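Local coordinates for Isomerase/lactonizing enzyme (Agrobacterium fabrum str. C58, PDB 2NQL), which belongs to the enolase superfamily, pairing a capping N-terminal domain with a TIM-barrel-like domain that carries a sodium ion in the model, at residues Ser52-Met57 with Trp66-Gly71; Tyr119-Ala124 with Met290-Ile295. All blocks are in the same frame, centred on the assembly; numbering follows the deposited sequence.

Interaction 1: residues Ser52-Met57 with Trp66-Gly71; sequences SVLVRM and WGETYG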
loop_
_atom_site.group_PDB
_atom_site.type_symbol
_atom_site.label_atom_id
_atom_site.label_comp_id
_atom_site.label_asym_id
_atom_site.label_seq_id
_atom_site.Cartn_x
_atom_site.Cartn_y
_atom_site.Cartn_z
ATOM N N SER A 52 2.972 18.853 -3.636
ATOM C CA SER A 52 3.828 17.741 -3.236
ATOM C C SER A 52 4.165 17.931 -1.768
ATOM O O SER A 52 3.937 19.008 -1.197
ATOM C CB SER A 52 5.113 17.698 -4.076
ATOM O OG SER A 52 5.861 18.884 -3.927
ATOM N N VAL A 53 4.714 16.881 -1.163
ATOM C CA VAL A 53 5.125 16.951 0.239
ATOM C C VAL A 53 6.629 17.065 0.291
ATOM O O VAL A 53 7.316 16.254 -0.324
ATOM C CB VAL A 53 4.681 15.670 1.027
ATOM C CG1 VAL A 53 5.419 15.584 2.416
ATOM C CG2 VAL A 53 3.157 15.680 1.224
ATOM N N LEU A 54 7.130 18.049 1.032
ATOM C CA LEU A 54 8.570 18.259 1.186
ATOM C C LEU A 54 8.988 17.945 2.618
ATOM O O LEU A 54 8.233 18.228 3.560
ATOM C CB LEU A 54 8.919 19.724 0.882
ATOM C CG LEU A 54 8.900 20.073 -0.613
ATOM C CD1 LEU A 54 8.783 21.583 -0.772
ATOM C CD2 LEU A 54 10.199 19.587 -1.225
ATOM N N VAL A 55 10.192 17.397 2.784
ATOM C CA VAL A 55 10.730 17.150 4.145
ATOM C C VAL A 55 12.069 17.866 4.295
ATOM O O VAL A 55 12.934 17.714 3.444
ATOM C CB VAL A 55 10.919 15.626 4.415
ATOM C CG1 VAL A 55 11.687 15.403 5.726
ATOM C CG2 VAL A 55 9.550 14.946 4.506
ATOM N N ARG A 56 12.202 18.681 5.337
ATOM C CA ARG A 56 13.495 19.242 5.732
ATOM C C ARG A 56 14.004 18.501 6.963
ATOM O O ARG A 56 13.316 18.476 8.006
ATOM C CB ARG A 56 13.368 20.720 6.053
ATOM C CG ARG A 56 14.715 21.377 6.455
ATOM C CD ARG A 56 14.644 22.904 6.503
ATOM N NE ARG A 56 13.663 23.424 7.455
ATOM C CZ ARG A 56 13.119 24.634 7.384
ATOM N NH1 ARG A 56 13.459 25.483 6.405
ATOM N NH2 ARG A 56 12.256 25.017 8.298
ATOM N N MET A 57 15.199 17.935 6.813
ATOM C CA MET A 57 15.835 17.091 7.815
ATOM C C MET A 57 17.140 17.772 8.197
ATOM O O MET A 57 17.942 18.125 7.322
ATOM C CB MET A 57 16.108 15.710 7.219
ATOM C CG MET A 57 16.505 14.631 8.261
ATOM S SD MET A 57 16.809 13.025 7.549
ATOM C CE MET A 57 15.113 12.470 7.238
ATOM N N TRP A 66 17.035 17.798 2.135
ATOM C CA TRP A 66 15.653 17.877 1.671
ATOM C C TRP A 66 15.224 16.606 0.956
ATOM O O TRP A 66 16.002 15.999 0.183
ATOM C CB TRP A 66 15.454 19.077 0.721
ATOM C CG TRP A 66 15.423 20.417 1.427
ATOM C CD1 TRP A 66 16.493 21.245 1.683
ATOM C CD2 TRP A 66 14.264 21.100 1.911
ATOM N NE1 TRP A 66 16.064 22.387 2.301
ATOM C CE2 TRP A 66 14.705 22.323 2.468
ATOM C CE3 TRP A 66 12.888 20.786 1.955
ATOM C CZ2 TRP A 66 13.819 23.255 3.027
ATOM C CZ3 TRP A 66 12.006 21.718 2.525
ATOM C CH2 TRP A 66 12.473 22.924 3.051
ATOM N N GLY A 67 13.973 16.203 1.204
ATOM C CA GLY A 67 13.370 15.112 0.471
ATOM C C GLY A 67 11.980 15.537 0.013
ATOM O O GLY A 67 11.484 16.590 0.417
ATOM N N GLU A 68 11.348 14.695 -0.798
ATOM C CA GLU A 68 10.038 15.024 -1.365
ATOM C C GLU A 68 9.321 13.745 -1.784
ATOM O O GLU A 68 9.961 12.762 -2.157
ATOM C CB GLU A 68 10.227 15.960 -2.581
ATOM C CG GLU A 68 8.925 16.631 -3.114
ATOM C CD GLU A 68 9.123 17.357 -4.453
ATOM O OE1 GLU A 68 10.179 17.173 -5.101
ATOM O OE2 GLU A 68 8.183 18.069 -4.873
ATOM N N THR A 69 7.990 13.759 -1.723
ATOM C CA THR A 69 7.197 12.663 -2.249
ATOM C C THR A 69 5.878 13.251 -2.767
ATOM O O THR A 69 5.686 14.462 -2.732
ATOM C CB THR A 69 6.943 11.560 -1.153
ATOM O OG1 THR A 69 6.286 10.433 -1.726
ATOM C CG2 THR A 69 6.155 12.108 0.058
ATOM N N TYR A 70 5.000 12.377 -3.231
ATOM C CA TYR A 70 3.687 12.758 -3.730
ATOM C C TYR A 70 2.916 13.476 -2.649
ATOM O O TYR A 70 2.933 13.090 -1.480
ATOM C CB TYR A 70 2.908 11.528 -4.178
ATOM C CG TYR A 70 3.201 11.123 -5.605
ATOM C CD1 TYR A 70 4.494 10.753 -6.004
ATOM C CD2 TYR A 70 2.185 11.121 -6.570
ATOM C CE1 TYR A 70 4.760 10.377 -7.331
ATOM C CE2 TYR A 70 2.448 10.737 -7.899
ATOM C CZ TYR A 70 3.737 10.374 -8.260
ATOM O OH TYR A 70 4.010 9.981 -9.560
ATOM N N GLY A 71 2.267 14.551 -3.054
ATOM C CA GLY A 71 1.346 15.251 -2.184
ATOM C C GLY A 71 0.078 15.679 -2.889
ATOM O O GLY A 71 -0.697 16.410 -2.296
#
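V53 with T69 and V55 with G67 form the hydrogen-bonded pairs of an antiparallel beta hairpin, the short strand axes running 158° apart at a closest approach of 4.5 Å. The hairpin belongs to the antiparallel sheet of the N-terminal domain of the mandelate racemase/muconate lactonizing enzyme family. Four backbone bonds between the two segments link these pairs, V55 N to G67 O at 2.8 Å among them.

L54, R56, W66 and E68 share one sheet face. R56 leaves with CG anti to its N (chi1 -179°), which lays its aliphatic chain alongside the indole: CB sits over the six-membered ring, 3.8 Å from its centroid, a CH-pi contact, and CD reaches W66 CZ2 at 3.6 Å. The guanidinium, tilted 64° to the indole, goes on to a salt bridge with E9. L54 CB meets the same indole at its edge. On the other face, where V53, V55 and T69 point, helix 75-90 packs. At the far end the extended E68 side chain is gripped by backbone amides of A320 and F323, while S52 OG donates to the anti lone pair of E68 OE2 at 2.6 Å.

Interaction 2: residues Tyr119-Ala124 with Met290-Ile295; sequences YVDALA and MGHKGI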
loop_
_atom_site.group_PDB
_atom_site.type_symbol
_atom_site.label_atom_id
_atom_site.label_comp_id
_atom_site.label_asym_id
_atom_site.label_seq_id
_atom_site.Cartn_x
_atom_site.Cartn_y
_atom_site.Cartn_z
ATOM N N TYR A 119 2.774 4.604 2.811
ATOM C CA TYR A 119 3.869 4.299 3.724
ATOM C C TYR A 119 5.220 4.433 3.018
ATOM O O TYR A 119 6.100 5.132 3.522
ATOM C CB TYR A 119 3.745 2.891 4.310
ATOM C CG TYR A 119 4.643 2.693 5.518
ATOM C CD1 TYR A 119 4.377 3.345 6.703
ATOM C CD2 TYR A 119 5.756 1.821 5.465
ATOM C CE1 TYR A 119 5.185 3.156 7.843
ATOM C CE2 TYR A 119 6.589 1.634 6.595
ATOM C CZ TYR A 119 6.280 2.294 7.777
ATOM O OH TYR A 119 7.038 2.149 8.919
ATOM N N VAL A 120 5.346 3.817 1.843
ATOM C CA VAL A 120 6.586 3.945 1.085
ATOM C C VAL A 120 6.781 5.343 0.501
ATOM O O VAL A 120 7.914 5.803 0.405
ATOM C CB VAL A 120 6.890 2.754 0.121
ATOM C CG1 VAL A 120 8.273 2.935 -0.616
ATOM C CG2 VAL A 120 6.954 1.437 0.938
ATOM N N ASP A 121 5.690 6.054 0.187
ATOM C CA ASP A 121 5.824 7.474 -0.211
ATOM C C ASP A 121 6.576 8.214 0.905
ATOM O O ASP A 121 7.538 8.958 0.648
ATOM C CB ASP A 121 4.452 8.157 -0.369
ATOM C CG ASP A 121 3.781 7.896 -1.707
ATOM O OD1 ASP A 121 4.351 7.242 -2.602
ATOM O OD2 ASP A 121 2.607 8.343 -1.815
ATOM N N ALA A 122 6.129 8.002 2.143
ATOM C CA ALA A 122 6.732 8.663 3.297
ATOM C C ALA A 122 8.199 8.294 3.454
ATOM O O ALA A 122 9.040 9.175 3.683
ATOM C CB ALA A 122 5.949 8.357 4.590
ATOM N N LEU A 123 8.492 7.000 3.330
ATOM C CA LEU A 123 9.861 6.507 3.431
ATOM C C LEU A 123 10.735 7.096 2.339
ATOM O O LEU A 123 11.893 7.394 2.582
ATOM C CB LEU A 123 9.919 4.998 3.398
ATOM C CG LEU A 123 9.155 4.202 4.483
ATOM C CD1 LEU A 123 9.480 2.687 4.359
ATOM C CD2 LEU A 123 9.450 4.737 5.896
ATOM N N ALA A 124 10.156 7.280 1.154
ATOM C CA ALA A 124 10.877 7.849 0.011
ATOM C C ALA A 124 11.385 9.253 0.338
ATOM O O ALA A 124 12.582 9.571 0.110
ATOM C CB ALA A 124 9.956 7.858 -1.241
ATOM N N MET A 290 10.814 8.020 -8.688
ATOM C CA MET A 290 11.596 8.280 -7.482
ATOM C C MET A 290 10.723 8.833 -6.337
ATOM O O MET A 290 10.969 8.520 -5.165
ATOM C CB MET A 290 12.701 9.293 -7.798
ATOM C CG MET A 290 13.490 9.760 -6.597
ATOM S SD MET A 290 14.323 8.444 -5.660
ATOM C CE MET A 290 15.615 7.969 -6.797
ATOM N N GLY A 291 9.712 9.646 -6.664
ATOM C CA GLY A 291 8.857 10.247 -5.636
ATOM C C GLY A 291 8.041 9.231 -4.834
ATOM O O GLY A 291 7.654 9.503 -3.695
ATOM N N HIS A 292 7.791 8.071 -5.439
ATOM C CA HIS A 292 7.107 6.949 -4.777
ATOM C C HIS A 292 8.101 6.033 -4.038
ATOM O O HIS A 292 7.686 5.264 -3.169
ATOM C CB HIS A 292 6.331 6.060 -5.791
ATOM C CG HIS A 292 5.022 6.629 -6.235
ATOM N ND1 HIS A 292 4.146 7.263 -5.375
ATOM C CD2 HIS A 292 4.425 6.626 -7.451
ATOM C CE1 HIS A 292 3.068 7.633 -6.048
ATOM N NE2 HIS A 292 3.217 7.267 -7.309
ATOM N N LYS A 293 9.392 6.109 -4.386
ATOM C CA LYS A 293 10.335 5.002 -4.112
ATOM C C LYS A 293 11.477 5.357 -3.172
ATOM O O LYS A 293 11.747 4.617 -2.225
ATOM C CB LYS A 293 10.876 4.362 -5.412
ATOM C CG LYS A 293 9.801 3.731 -6.263
ATOM C CD LYS A 293 10.397 3.092 -7.510
ATOM C CE LYS A 293 9.341 2.375 -8.318
ATOM N NZ LYS A 293 8.301 3.305 -8.884
ATOM N N GLY A 294 12.153 6.478 -3.430
ATOM C CA GLY A 294 13.329 6.877 -2.654
ATOM C C GLY A 294 14.551 6.232 -3.292
ATOM O O GLY A 294 14.413 5.326 -4.116
ATOM N N ILE A 295 15.732 6.718 -2.922
ATOM C CA ILE A 295 16.983 6.317 -3.573
ATOM C C ILE A 295 17.327 4.847 -3.301
ATOM O O ILE A 295 17.670 4.102 -4.218
ATOM C CB ILE A 295 18.145 7.255 -3.165
ATOM C CG1 ILE A 295 17.965 8.626 -3.846
ATOM C CG2 ILE A 295 19.547 6.636 -3.548
ATOM C CD1 ILE A 295 18.690 9.744 -3.163
#
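D121 OD1 comes to the edge of the H292 imidazole, the carboxylate and ring planes 10° apart; the Y70 ring stacks on the imidazole, and R269 and R112 of the second subunit also touch the histidine side chain. At the ring edge, H292 ND1 donates to D121 OD1 over 2.8 Å, with an angle of 164° at hydrogen. The acceptor is met on its syn side, with the donor 22° out of the carboxylate plane. D121 has CG anti to its carbonyl carbon, a setting that carries the carboxylate off the helix toward the histidine. Its other oxygen, OD2, is bonded to the hydroxyl of Y114 of the second subunit, so each carboxylate oxygen has a partner, and R269 adds a long, weak ion pair to OD1.

Beside this polar pair the packing is close. A124 points its CB at the turn ending 290-293 and comes within 3.4 Å of G294 N, and the CA atoms of A124 and G294 lie 3.7 Å apart. With positive phi, G294 ends the short helical turn and stands as N-cap of helix 295-308. V120 CG1 lies 3.5 Å from H292 O, a buried carbonyl oxygen with no partner in the model. Helix 117-138 of the capping domain is thereby seated against the barrel domain.

The donation from ND1 to D121 fixes the rotation of the imidazole about its CB-CG bond, and Y114 ties the same pair to the dimer interface.

Overall arrangement
The two contacts lie with centres 10 Å apart and touch directly. T69, on the hairpin of interaction 1, sends OG1 to G291 O of interaction 2 at 2.6 Å, a probable hydrogen bond, and the same hydroxyl lies 3.1 Å from D121 O, so it spans both segments of interaction 2. The next residue, Y70, brings CZ to 3.3 Å from H292 NE2. The capping-domain sheet and helix 117-138 thus meet the barrel segment 290-295 together. Y70 also bonds a glycerol, probably from the crystallisation liquor, through its hydroxyl, and its side chain is about 8 Å from the sodium ion held by E240 and E266, so the junction lies near, but not at, the metal site.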